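Local coordinates for protein transaminase (Bacillus megaterium, PDB 5G0A) that transfers amino groups between amines and carbonyl compounds with pyridoxal-5'-phosphate as cofactor, as an S-selective omega-transaminase of the class-III family, at residues Asp110-Thr120 against Pro306-Ala317; Gly121-Leu129 against His149-Val158. All coordinates share one frame; numbering follows the deposited sequence.

Contact 1: Asp110-Thr120 against Pro306-Ala317. With PLP (pyridoxal-5'-phosphate), chain K.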
loop_
_atom_site.group_PDB
_atom_site.type_symbol
_atom_site.label_atom_id
_atom_site.label_comp_id
_atom_site.label_asym_id
_atom_site.label_seq_id
_atom_site.Cartn_x
_atom_site.Cartn_y
_atom_site.Cartn_z
ATOM N N ASP B 110 4.553 -25.262 28.086
ATOM C CA ASP B 110 3.244 -24.732 28.455
ATOM C C ASP B 110 2.638 -23.711 27.481
ATOM O O ASP B 110 1.467 -23.374 27.610
ATOM C CB ASP B 110 3.275 -24.149 29.881
ATOM C CG ASP B 110 3.334 -25.229 30.948
ATOM O OD1 ASP B 110 3.167 -26.416 30.610
ATOM O OD2 ASP B 110 3.531 -24.887 32.131
ATOM N N TRP B 111 3.426 -23.248 26.524
ATOM C CA TRP B 111 2.925 -22.227 25.571
ATOM C C TRP B 111 1.814 -22.737 24.637
ATOM O O TRP B 111 0.905 -21.977 24.325
ATOM C CB TRP B 111 4.060 -21.586 24.768
ATOM C CG TRP B 111 4.571 -22.370 23.555
ATOM C CD1 TRP B 111 5.584 -23.298 23.539
ATOM C CD2 TRP B 111 4.115 -22.262 22.191
ATOM N NE1 TRP B 111 5.768 -23.784 22.269
ATOM C CE2 TRP B 111 4.883 -23.179 21.416
ATOM C CE3 TRP B 111 3.114 -21.520 21.561
ATOM C CZ2 TRP B 111 4.692 -23.346 20.033
ATOM C CZ3 TRP B 111 2.934 -21.667 20.178
ATOM C CH2 TRP B 111 3.717 -22.573 19.432
ATOM N N PRO B 112 1.842 -24.032 24.239
ATOM C CA PRO B 112 0.874 -24.367 23.170
ATOM C C PRO B 112 -0.590 -24.313 23.556
ATOM O O PRO B 112 -0.982 -24.841 24.618
ATOM C CB PRO B 112 1.272 -25.801 22.766
ATOM C CG PRO B 112 2.693 -25.932 23.191
ATOM C CD PRO B 112 2.818 -25.119 24.443
ATOM N N GLY B 113 -1.398 -23.692 22.681
ATOM C CA GLY B 113 -2.827 -23.547 22.917
ATOM C C GLY B 113 -3.703 -24.316 21.949
ATOM O O GLY B 113 -4.352 -25.309 22.322
ATOM N N LYS B 114 -3.770 -23.829 20.701
ATOM C CA LYS B 114 -4.640 -24.429 19.700
ATOM C C LYS B 114 -3.984 -24.449 18.304
ATOM O O LYS B 114 -3.131 -23.642 18.007
ATOM C CB LYS B 114 -5.960 -23.655 19.609
ATOM C CG LYS B 114 -6.962 -23.949 20.719
ATOM C CD LYS B 114 -8.300 -23.317 20.395
ATOM C CE LYS B 114 -9.447 -23.943 21.187
ATOM N NZ LYS B 114 -10.730 -23.464 20.597
ATOM N N VAL B 115 -4.409 -25.400 17.479
ATOM C CA VAL B 115 -3.932 -25.569 16.107
ATOM C C VAL B 115 -5.055 -25.225 15.104
ATOM O O VAL B 115 -6.268 -25.505 15.343
ATOM C CB VAL B 115 -3.477 -27.045 15.850
ATOM C CG1 VAL B 115 -3.060 -27.264 14.400
ATOM C CG2 VAL B 115 -2.346 -27.470 16.780
ATOM N N ARG B 116 -4.657 -24.644 13.973
ATOM C CA ARG B 116 -5.525 -24.593 12.780
ATOM C C ARG B 116 -4.785 -25.301 11.675
ATOM O O ARG B 116 -3.665 -24.907 11.335
ATOM C CB ARG B 116 -5.844 -23.160 12.327
ATOM C CG ARG B 116 -6.520 -23.109 10.937
ATOM C CD ARG B 116 -7.469 -21.915 10.803
ATOM N NE ARG B 116 -8.031 -21.790 9.436
ATOM C CZ ARG B 116 -9.099 -22.446 8.997
ATOM N NH1 ARG B 116 -9.719 -23.330 9.784
ATOM N NH2 ARG B 116 -9.516 -22.241 7.756
ATOM N N PHE B 117 -5.395 -26.350 11.119
ATOM C CA PHE B 117 -4.774 -27.035 9.988
ATOM C C PHE B 117 -5.189 -26.387 8.676
ATOM O O PHE B 117 -6.357 -26.016 8.493
ATOM C CB PHE B 117 -5.180 -28.514 9.979
ATOM C CG PHE B 117 -4.578 -29.297 11.111
ATOM C CD1 PHE B 117 -3.242 -29.654 11.062
ATOM C CD2 PHE B 117 -5.355 -29.679 12.217
ATOM C CE1 PHE B 117 -2.652 -30.389 12.094
ATOM C CE2 PHE B 117 -4.785 -30.402 13.260
ATOM C CZ PHE B 117 -3.433 -30.761 13.192
ATOM N N VAL B 118 -4.219 -26.300 7.778
ATOM C CA VAL B 118 -4.423 -25.856 6.402
ATOM C C VAL B 118 -3.711 -26.825 5.464
ATOM O O VAL B 118 -3.334 -27.923 5.880
ATOM C CB VAL B 118 -3.954 -24.381 6.218
ATOM C CG1 VAL B 118 -4.922 -23.422 6.923
ATOM C CG2 VAL B 118 -2.527 -24.179 6.750
ATOM N N SER B 119 -3.523 -26.458 4.188
ATOM C CA SER B 119 -2.987 -27.471 3.249
ATOM C C SER B 119 -1.529 -27.319 2.884
ATOM O O SER B 119 -0.945 -28.253 2.338
ATOM C CB SER B 119 -3.810 -27.519 1.933
ATOM O OG SER B 119 -5.132 -27.939 2.203
ATOM N N THR B 120 -0.944 -26.143 3.147
ATOM C CA THR B 120 0.426 -25.867 2.747
ATOM C C THR B 120 1.160 -24.995 3.778
ATOM O O THR B 120 0.527 -24.381 4.635
ATOM C CB THR B 120 0.513 -25.157 1.368
ATOM O OG1 THR B 120 0.009 -23.810 1.462
ATOM C CG2 THR B 120 -0.300 -25.904 0.259
ATOM N N PRO B 306 -0.748 -33.216 1.127
ATOM C CA PRO B 306 -0.611 -31.775 1.483
ATOM C C PRO B 306 -1.259 -31.429 2.830
ATOM O O PRO B 306 -2.453 -31.706 3.038
ATOM C CB PRO B 306 -1.312 -31.046 0.334
ATOM C CG PRO B 306 -1.320 -32.029 -0.812
ATOM C CD PRO B 306 -1.450 -33.398 -0.167
ATOM N N ALA B 307 -0.443 -30.910 3.760
ATOM C CA ALA B 307 -0.920 -30.397 5.023
ATOM C C ALA B 307 0.012 -29.291 5.518
ATOM O O ALA B 307 1.229 -29.334 5.288
ATOM C CB ALA B 307 -0.953 -31.506 6.071
ATOM N N GLY B 308 -0.592 -28.311 6.203
ATOM C CA GLY B 308 0.161 -27.285 6.912
ATOM C C GLY B 308 -0.595 -27.009 8.198
ATOM O O GLY B 308 -1.716 -27.505 8.396
ATOM N N ALA B 309 0.009 -26.245 9.107
ATOM C CA ALA B 309 -0.701 -25.929 10.334
ATOM C C ALA B 309 -0.096 -24.720 10.991
ATOM O O ALA B 309 1.107 -24.466 10.855
ATOM C CB ALA B 309 -0.622 -27.092 11.325
ATOM N N VAL B 310 -0.922 -24.066 11.798
ATOM C CA VAL B 310 -0.405 -23.042 12.701
ATOM C C VAL B 310 -0.776 -23.428 14.126
ATOM O O VAL B 310 -1.879 -23.916 14.376
ATOM C CB VAL B 310 -0.922 -21.623 12.285
ATOM C CG1 VAL B 310 -2.446 -21.567 12.323
ATOM C CG2 VAL B 310 -0.329 -20.562 13.213
ATOM N N LEU B 311 0.158 -23.233 15.055
ATOM C CA LEU B 311 -0.085 -23.501 16.471
ATOM C C LEU B 311 0.140 -22.178 17.206
ATOM O O LEU B 311 1.187 -21.558 17.048
ATOM C CB LEU B 311 0.889 -24.550 16.994
ATOM C CG LEU B 311 0.927 -24.760 18.530
ATOM C CD1 LEU B 311 -0.419 -25.270 19.037
ATOM C CD2 LEU B 311 2.079 -25.718 18.869
ATOM N N VAL B 312 -0.873 -21.759 17.945
ATOM C CA VAL B 312 -0.817 -20.490 18.666
ATOM C C VAL B 312 -0.834 -20.761 20.168
ATOM O O VAL B 312 -1.333 -21.806 20.616
ATOM C CB VAL B 312 -2.006 -19.551 18.322
ATOM C CG1 VAL B 312 -2.116 -19.319 16.805
ATOM C CG2 VAL B 312 -3.341 -20.075 18.881
ATOM N N SER B 313 -0.295 -19.808 20.923
ATOM C CA SER B 313 -0.220 -19.899 22.405
ATOM C C SER B 313 -1.589 -19.971 23.074
ATOM O O SER B 313 -2.608 -19.615 22.485
ATOM C CB SER B 313 0.568 -18.699 22.958
ATOM O OG SER B 313 -0.174 -17.504 22.755
ATOM N N LYS B 314 -1.610 -20.394 24.336
ATOM C CA LYS B 314 -2.839 -20.411 25.100
ATOM C C LYS B 314 -3.490 -19.027 25.154
ATOM O O LYS B 314 -4.707 -18.912 25.063
ATOM C CB LYS B 314 -2.552 -20.906 26.523
ATOM C CG LYS B 314 -2.134 -22.362 26.551
ATOM C CD LYS B 314 -2.008 -22.880 27.981
ATOM C CE LYS B 314 -1.927 -24.396 27.988
ATOM N NZ LYS B 314 -0.614 -24.910 27.545
ATOM N N GLU B 315 -2.684 -17.980 25.305
ATOM C CA GLU B 315 -3.264 -16.637 25.412
ATOM C C GLU B 315 -3.877 -16.189 24.074
ATOM O O GLU B 315 -4.941 -15.599 24.062
ATOM C CB GLU B 315 -2.291 -15.601 26.007
ATOM C CG GLU B 315 -1.205 -15.104 25.095
ATOM C CD GLU B 315 -0.432 -13.901 25.641
ATOM O OE1 GLU B 315 -0.749 -13.355 26.741
ATOM O OE2 GLU B 315 0.517 -13.510 24.949
ATOM N N ILE B 316 -3.204 -16.501 22.974
ATOM C CA ILE B 316 -3.758 -16.183 21.641
ATOM C C ILE B 316 -5.040 -16.970 21.366
ATOM O O ILE B 316 -6.058 -16.408 20.936
ATOM C CB ILE B 316 -2.688 -16.336 20.527
ATOM C CG1 ILE B 316 -1.575 -15.291 20.731
ATOM C CG2 ILE B 316 -3.344 -16.207 19.147
ATOM C CD1 ILE B 316 -0.357 -15.517 19.828
ATOM N N ALA B 317 -5.007 -18.274 21.649
ATOM C CA ALA B 317 -6.201 -19.115 21.527
ATOM C C ALA B 317 -7.386 -18.609 22.345
ATOM O O ALA B 317 -8.512 -18.606 21.876
ATOM C CB ALA B 317 -5.879 -20.557 21.889
HETATM N N1 PLP K . 8.366 -21.364 5.313
HETATM C C2 PLP K . 9.566 -21.987 5.236
HETATM C C2A PLP K . 10.638 -21.689 6.260
HETATM C C3 PLP K . 9.796 -23.019 4.197
HETATM O O3 PLP K . 10.950 -23.695 4.106
HETATM C C4 PLP K . 8.718 -23.307 3.238
HETATM C C4A PLP K . 8.901 -24.393 2.179
HETATM C C5 PLP K . 7.476 -22.515 3.412
HETATM C C6 PLP K . 7.380 -21.570 4.424
HETATM C C5A PLP K . 6.298 -22.651 2.459
HETATM O O4P PLP K . 5.735 -23.945 2.430
HETATM P P PLP K . 4.921 -24.372 1.098
HETATM O O1P PLP K . 4.342 -25.683 1.557
HETATM O O2P PLP K . 3.886 -23.310 0.769
HETATM O O3P PLP K . 5.960 -24.514 0.018
HETATM O O HOH W 1 0.249 -27.009 29.147
HETATM O O HOH W 2 -5.022 -30.468 3.614
#
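Asp-110 lends its carbonyl O to Lys-314 NZ at 2.6 Å, the ammonium sitting above the carbonyl plane. Lys-314 bends at its last torsion (chi4 75°), which lets its NZ also reach Pro-112 O at 3.0 Å. A water accepts from Lys-314 NZ and gives a weak bond to Asp-110 OD1. The Trp-111 ring turns its CH2 corner to Leu-311 CD2 (3.6 Å), while Leu-311 O lies in plane at the ring edge; NE1 bonds Tyr-284. A serine in place of Trp-111 would probably leave a gap beside the Leu-311 methyl and deprive Tyr-284 of its indole partner. Gly-113 N and Lys-114 N share Val-312 O, a classic beta bulge. Lys-114 CG lies on Ala-317 CB (3.7 Å), and NZ pairs with Asp-321. Val-115 CG2 packs on Leu-311 CD1 at 3.7 Å, and its backbone bonds to the second subunit. Arg-116 pairs with Val-310 through two backbone bonds, and its guanidinium goes to Asp-87. Val-118 pairs with Gly-308, where a side chain would clash with Thr-120 O. Within this chain the antiparallel pair lies at one side of the seven-stranded mixed sheet of the PLP-dependent aminotransferase fold and enters the cofactor pocket at Thr-120.

Contact 2: Gly121-Leu129 against His149-Val158; sequences GSEAVETAL and HGWTGGAATV. With PLP (pyridoxal-5'-phosphate), chain K.
Glu-126 reaches across to residues 152-155 with its carboxylate. Its chain bends at chi2 (-83°), which carries OE2 over to Thr-152 OG1 at 2.6 Å. That hydroxyl donates to the anti lone pair of OE2. Ala-155 N meets the same oxygen from above the carboxylate plane, 2.9 Å from OE2, and Gly-154 N adds a weak bond. OE2 thus takes up N-H groups at the start of the weakly bonded helix of about 153-157, and these donors are likely to favour its negative charge. OE1 accepts from Gly-153 of the second subunit. Gly-154 sits so close that a side chain would clash with OE1. One turn earlier, Ser-122 OG lies beside its own backbone N (chi1 -69°). There it accepts from Trp-151 N at 3.0 Å and donates to PLP O2P at 2.7 Å. Between these polar ends, Val-125 CG1 packs on Ala-155 CB at 3.8 Å, and Val-125 CG2 lies 3.3 Å from His-149 O. The imidazole of His-149 is bonded through ND1 to Asp-269 and through NE2 to Asp-147. Gly-121 N and Ser-122 N also bind phosphate oxygens, so the helix starts at the phosphate. This is the phosphate-binding helix N-terminus typical of PLP-dependent aminotransferases.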
loop_
_atom_site.group_PDB
_atom_site.type_symbol
_atom_site.label_atom_id
_atom_site.label_comp_id
_atom_site.label_asym_id
_atom_site.label_seq_id
_atom_site.Cartn_x
_atom_site.Cartn_y
_atom_site.Cartn_z
ATOM N N GLY B 121 2.493 -24.939 3.665
ATOM C CA GLY B 121 3.290 -24.111 4.566
ATOM C C GLY B 121 2.985 -22.634 4.349
ATOM O O GLY B 121 2.906 -21.873 5.315
ATOM N N SER B 122 2.799 -22.231 3.083
ATOM C CA SER B 122 2.477 -20.829 2.795
ATOM C C SER B 122 1.134 -20.467 3.403
ATOM O O SER B 122 0.993 -19.401 3.976
ATOM C CB SER B 122 2.443 -20.536 1.292
ATOM O OG SER B 122 3.749 -20.617 0.755
ATOM N N GLU B 123 0.150 -21.356 3.266
ATOM C CA GLU B 123 -1.152 -21.135 3.930
ATOM C C GLU B 123 -1.015 -21.040 5.451
ATOM O O GLU B 123 -1.713 -20.250 6.087
ATOM C CB GLU B 123 -2.166 -22.207 3.546
ATOM C CG GLU B 123 -2.716 -21.995 2.120
ATOM C CD GLU B 123 -3.883 -22.912 1.795
ATOM O OE1 GLU B 123 -4.088 -23.909 2.525
ATOM O OE2 GLU B 123 -4.616 -22.604 0.827
ATOM N N ALA B 124 -0.128 -21.839 6.030
ATOM C CA ALA B 124 0.112 -21.750 7.482
ATOM C C ALA B 124 0.682 -20.385 7.867
ATOM O O ALA B 124 0.289 -19.806 8.904
ATOM C CB ALA B 124 1.067 -22.852 7.949
ATOM N N VAL B 125 1.642 -19.898 7.090
ATOM C CA VAL B 125 2.229 -18.552 7.334
ATOM C C VAL B 125 1.161 -17.453 7.144
ATOM O O VAL B 125 1.060 -16.538 7.950
ATOM C CB VAL B 125 3.461 -18.325 6.440
ATOM C CG1 VAL B 125 3.961 -16.868 6.502
ATOM C CG2 VAL B 125 4.607 -19.271 6.876
ATOM N N GLU B 126 0.339 -17.564 6.098
ATOM C CA GLU B 126 -0.783 -16.599 5.920
ATOM C C GLU B 126 -1.642 -16.543 7.174
ATOM O O GLU B 126 -2.028 -15.451 7.656
ATOM C CB GLU B 126 -1.672 -16.953 4.705
ATOM C CG GLU B 126 -0.950 -16.970 3.352
ATOM C CD GLU B 126 -0.810 -15.581 2.720
ATOM O OE1 GLU B 126 -1.420 -14.612 3.209
ATOM O OE2 GLU B 126 -0.093 -15.481 1.718
ATOM N N THR B 127 -1.945 -17.714 7.712
ATOM C CA THR B 127 -2.845 -17.794 8.849
ATOM C C THR B 127 -2.197 -17.158 10.091
ATOM O O THR B 127 -2.848 -16.430 10.820
ATOM C CB THR B 127 -3.245 -19.266 9.117
ATOM O OG1 THR B 127 -3.797 -19.811 7.903
ATOM C CG2 THR B 127 -4.331 -19.319 10.190
ATOM N N ALA B 128 -0.927 -17.461 10.307
ATOM C CA ALA B 128 -0.167 -16.918 11.425
ATOM C C ALA B 128 -0.114 -15.398 11.355
ATOM O O ALA B 128 -0.253 -14.736 12.378
ATOM C CB ALA B 128 1.243 -17.454 11.418
ATOM N N LEU B 129 0.129 -14.849 10.164
ATOM C CA LEU B 129 0.171 -13.385 10.031
ATOM C C LEU B 129 -1.193 -12.787 10.383
ATOM O O LEU B 129 -1.258 -11.805 11.124
ATOM C CB LEU B 129 0.565 -12.992 8.602
ATOM C CG LEU B 129 1.995 -13.399 8.220
ATOM C CD1 LEU B 129 2.182 -13.159 6.720
ATOM C CD2 LEU B 129 3.090 -12.714 9.045
ATOM N N HIS B 149 9.499 -17.441 3.701
ATOM C CA HIS B 149 8.333 -17.830 4.462
ATOM C C HIS B 149 7.195 -18.284 3.549
ATOM O O HIS B 149 6.067 -18.417 3.997
ATOM C CB HIS B 149 7.870 -16.691 5.409
ATOM C CG HIS B 149 8.873 -16.366 6.473
ATOM N ND1 HIS B 149 9.206 -17.261 7.470
ATOM C CD2 HIS B 149 9.622 -15.254 6.696
ATOM C CE1 HIS B 149 10.134 -16.722 8.249
ATOM N NE2 HIS B 149 10.395 -15.501 7.806
ATOM N N GLY B 150 7.490 -18.519 2.273
ATOM C CA GLY B 150 6.419 -18.974 1.372
ATOM C C GLY B 150 6.197 -18.017 0.219
ATOM O O GLY B 150 6.902 -17.015 0.098
ATOM N N TRP B 151 5.187 -18.304 -0.611
ATOM C CA TRP B 151 5.086 -17.641 -1.914
ATOM C C TRP B 151 3.766 -16.917 -2.191
ATOM O O TRP B 151 3.695 -16.120 -3.136
ATOM C CB TRP B 151 5.340 -18.651 -3.050
ATOM C CG TRP B 151 4.255 -19.682 -3.127
ATOM C CD1 TRP B 151 4.195 -20.853 -2.428
ATOM C CD2 TRP B 151 3.043 -19.605 -3.895
ATOM N NE1 TRP B 151 3.016 -21.513 -2.716
ATOM C CE2 TRP B 151 2.300 -20.776 -3.620
ATOM C CE3 TRP B 151 2.520 -18.662 -4.804
ATOM C CZ2 TRP B 151 1.052 -21.048 -4.230
ATOM C CZ3 TRP B 151 1.261 -18.915 -5.388
ATOM C CH2 TRP B 151 0.551 -20.109 -5.101
ATOM N N THR B 152 2.721 -17.240 -1.422
ATOM C CA THR B 152 1.411 -16.617 -1.585
ATOM C C THR B 152 1.521 -15.152 -1.115
ATOM O O THR B 152 2.501 -14.778 -0.441
ATOM C CB THR B 152 0.312 -17.393 -0.804
ATOM O OG1 THR B 152 0.787 -17.639 0.524
ATOM C CG2 THR B 152 0.003 -18.770 -1.451
ATOM N N GLY B 153 0.566 -14.316 -1.510
ATOM C CA GLY B 153 0.686 -12.856 -1.357
ATOM C C GLY B 153 1.117 -12.365 0.008
ATOM O O GLY B 153 2.036 -11.556 0.099
ATOM N N GLY B 154 0.493 -12.877 1.075
ATOM C CA GLY B 154 0.872 -12.473 2.436
ATOM C C GLY B 154 2.219 -13.036 2.899
ATOM O O GLY B 154 3.079 -12.309 3.401
ATOM N N ALA B 155 2.426 -14.341 2.716
ATOM C CA ALA B 155 3.695 -14.976 3.039
ATOM C C ALA B 155 4.871 -14.366 2.244
ATOM O O ALA B 155 5.981 -14.233 2.735
ATOM C CB ALA B 155 3.612 -16.477 2.782
ATOM N N ALA B 156 4.630 -14.021 0.984
ATOM C CA ALA B 156 5.674 -13.384 0.178
ATOM C C ALA B 156 6.102 -12.007 0.730
ATOM O O ALA B 156 7.265 -11.635 0.616
ATOM C CB ALA B 156 5.237 -13.269 -1.280
ATOM N N THR B 157 5.187 -11.271 1.363
ATOM C CA THR B 157 5.575 -9.958 1.918
ATOM C C THR B 157 6.698 -10.096 2.942
ATOM O O THR B 157 7.509 -9.188 3.079
ATOM C CB THR B 157 4.406 -9.157 2.554
ATOM O OG1 THR B 157 3.936 -9.818 3.739
ATOM C CG2 THR B 157 3.245 -8.945 1.526
ATOM N N VAL B 158 6.736 -11.226 3.655
ATOM C CA VAL B 158 7.804 -11.455 4.639
ATOM C C VAL B 158 8.961 -12.295 4.119
ATOM O O VAL B 158 9.899 -12.598 4.829
ATOM C CB VAL B 158 7.286 -11.989 5.991
ATOM C CG1 VAL B 158 6.470 -10.904 6.700
ATOM C CG2 VAL B 158 6.443 -13.256 5.820
HETATM N N1 PLP K . 8.366 -21.364 5.313
HETATM C C2 PLP K . 9.566 -21.987 5.236
HETATM C C2A PLP K . 10.638 -21.689 6.260
HETATM C C3 PLP K . 9.796 -23.019 4.197
HETATM O O3 PLP K . 10.950 -23.695 4.106
HETATM C C4 PLP K . 8.718 -23.307 3.238
HETATM C C4A PLP K . 8.901 -24.393 2.179
HETATM C C5 PLP K . 7.476 -22.515 3.412
HETATM C C6 PLP K . 7.380 -21.570 4.424
HETATM C C5A PLP K . 6.298 -22.651 2.459
HETATM O O4P PLP K . 5.735 -23.945 2.430
HETATM P P PLP K . 4.921 -24.372 1.098
HETATM O O1P PLP K . 4.342 -25.683 1.557
HETATM O O2P PLP K . 3.886 -23.310 0.769
HETATM O O3P PLP K . 5.960 -24.514 0.018
#

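Overall arrangement
Contact 1 and contact 2 have centres about 14 Å apart and touch directly. Strand 112-118 leads through Ser-119 and the N-cap Thr-120 into helix 121-136, so the first segments of the two contacts are consecutive. Contact 2 is nested in the long loop closed when 306-317 returns beside 110-120. The helix lies against the sheet: Ala-124 packs on Val-118 and on Ala-309 O, and Thr-127 packs on Val-310. Both contacts reach PLP and the second subunit. Thr-120 OG1 and Glu-123 OE2 are hydrogen-bonded between the subunits, and Thr-330 of the second subunit also holds the cofactor. The strand pair, the helix and segment 149-158 therefore join the sheet to the phosphate site at the subunit interface.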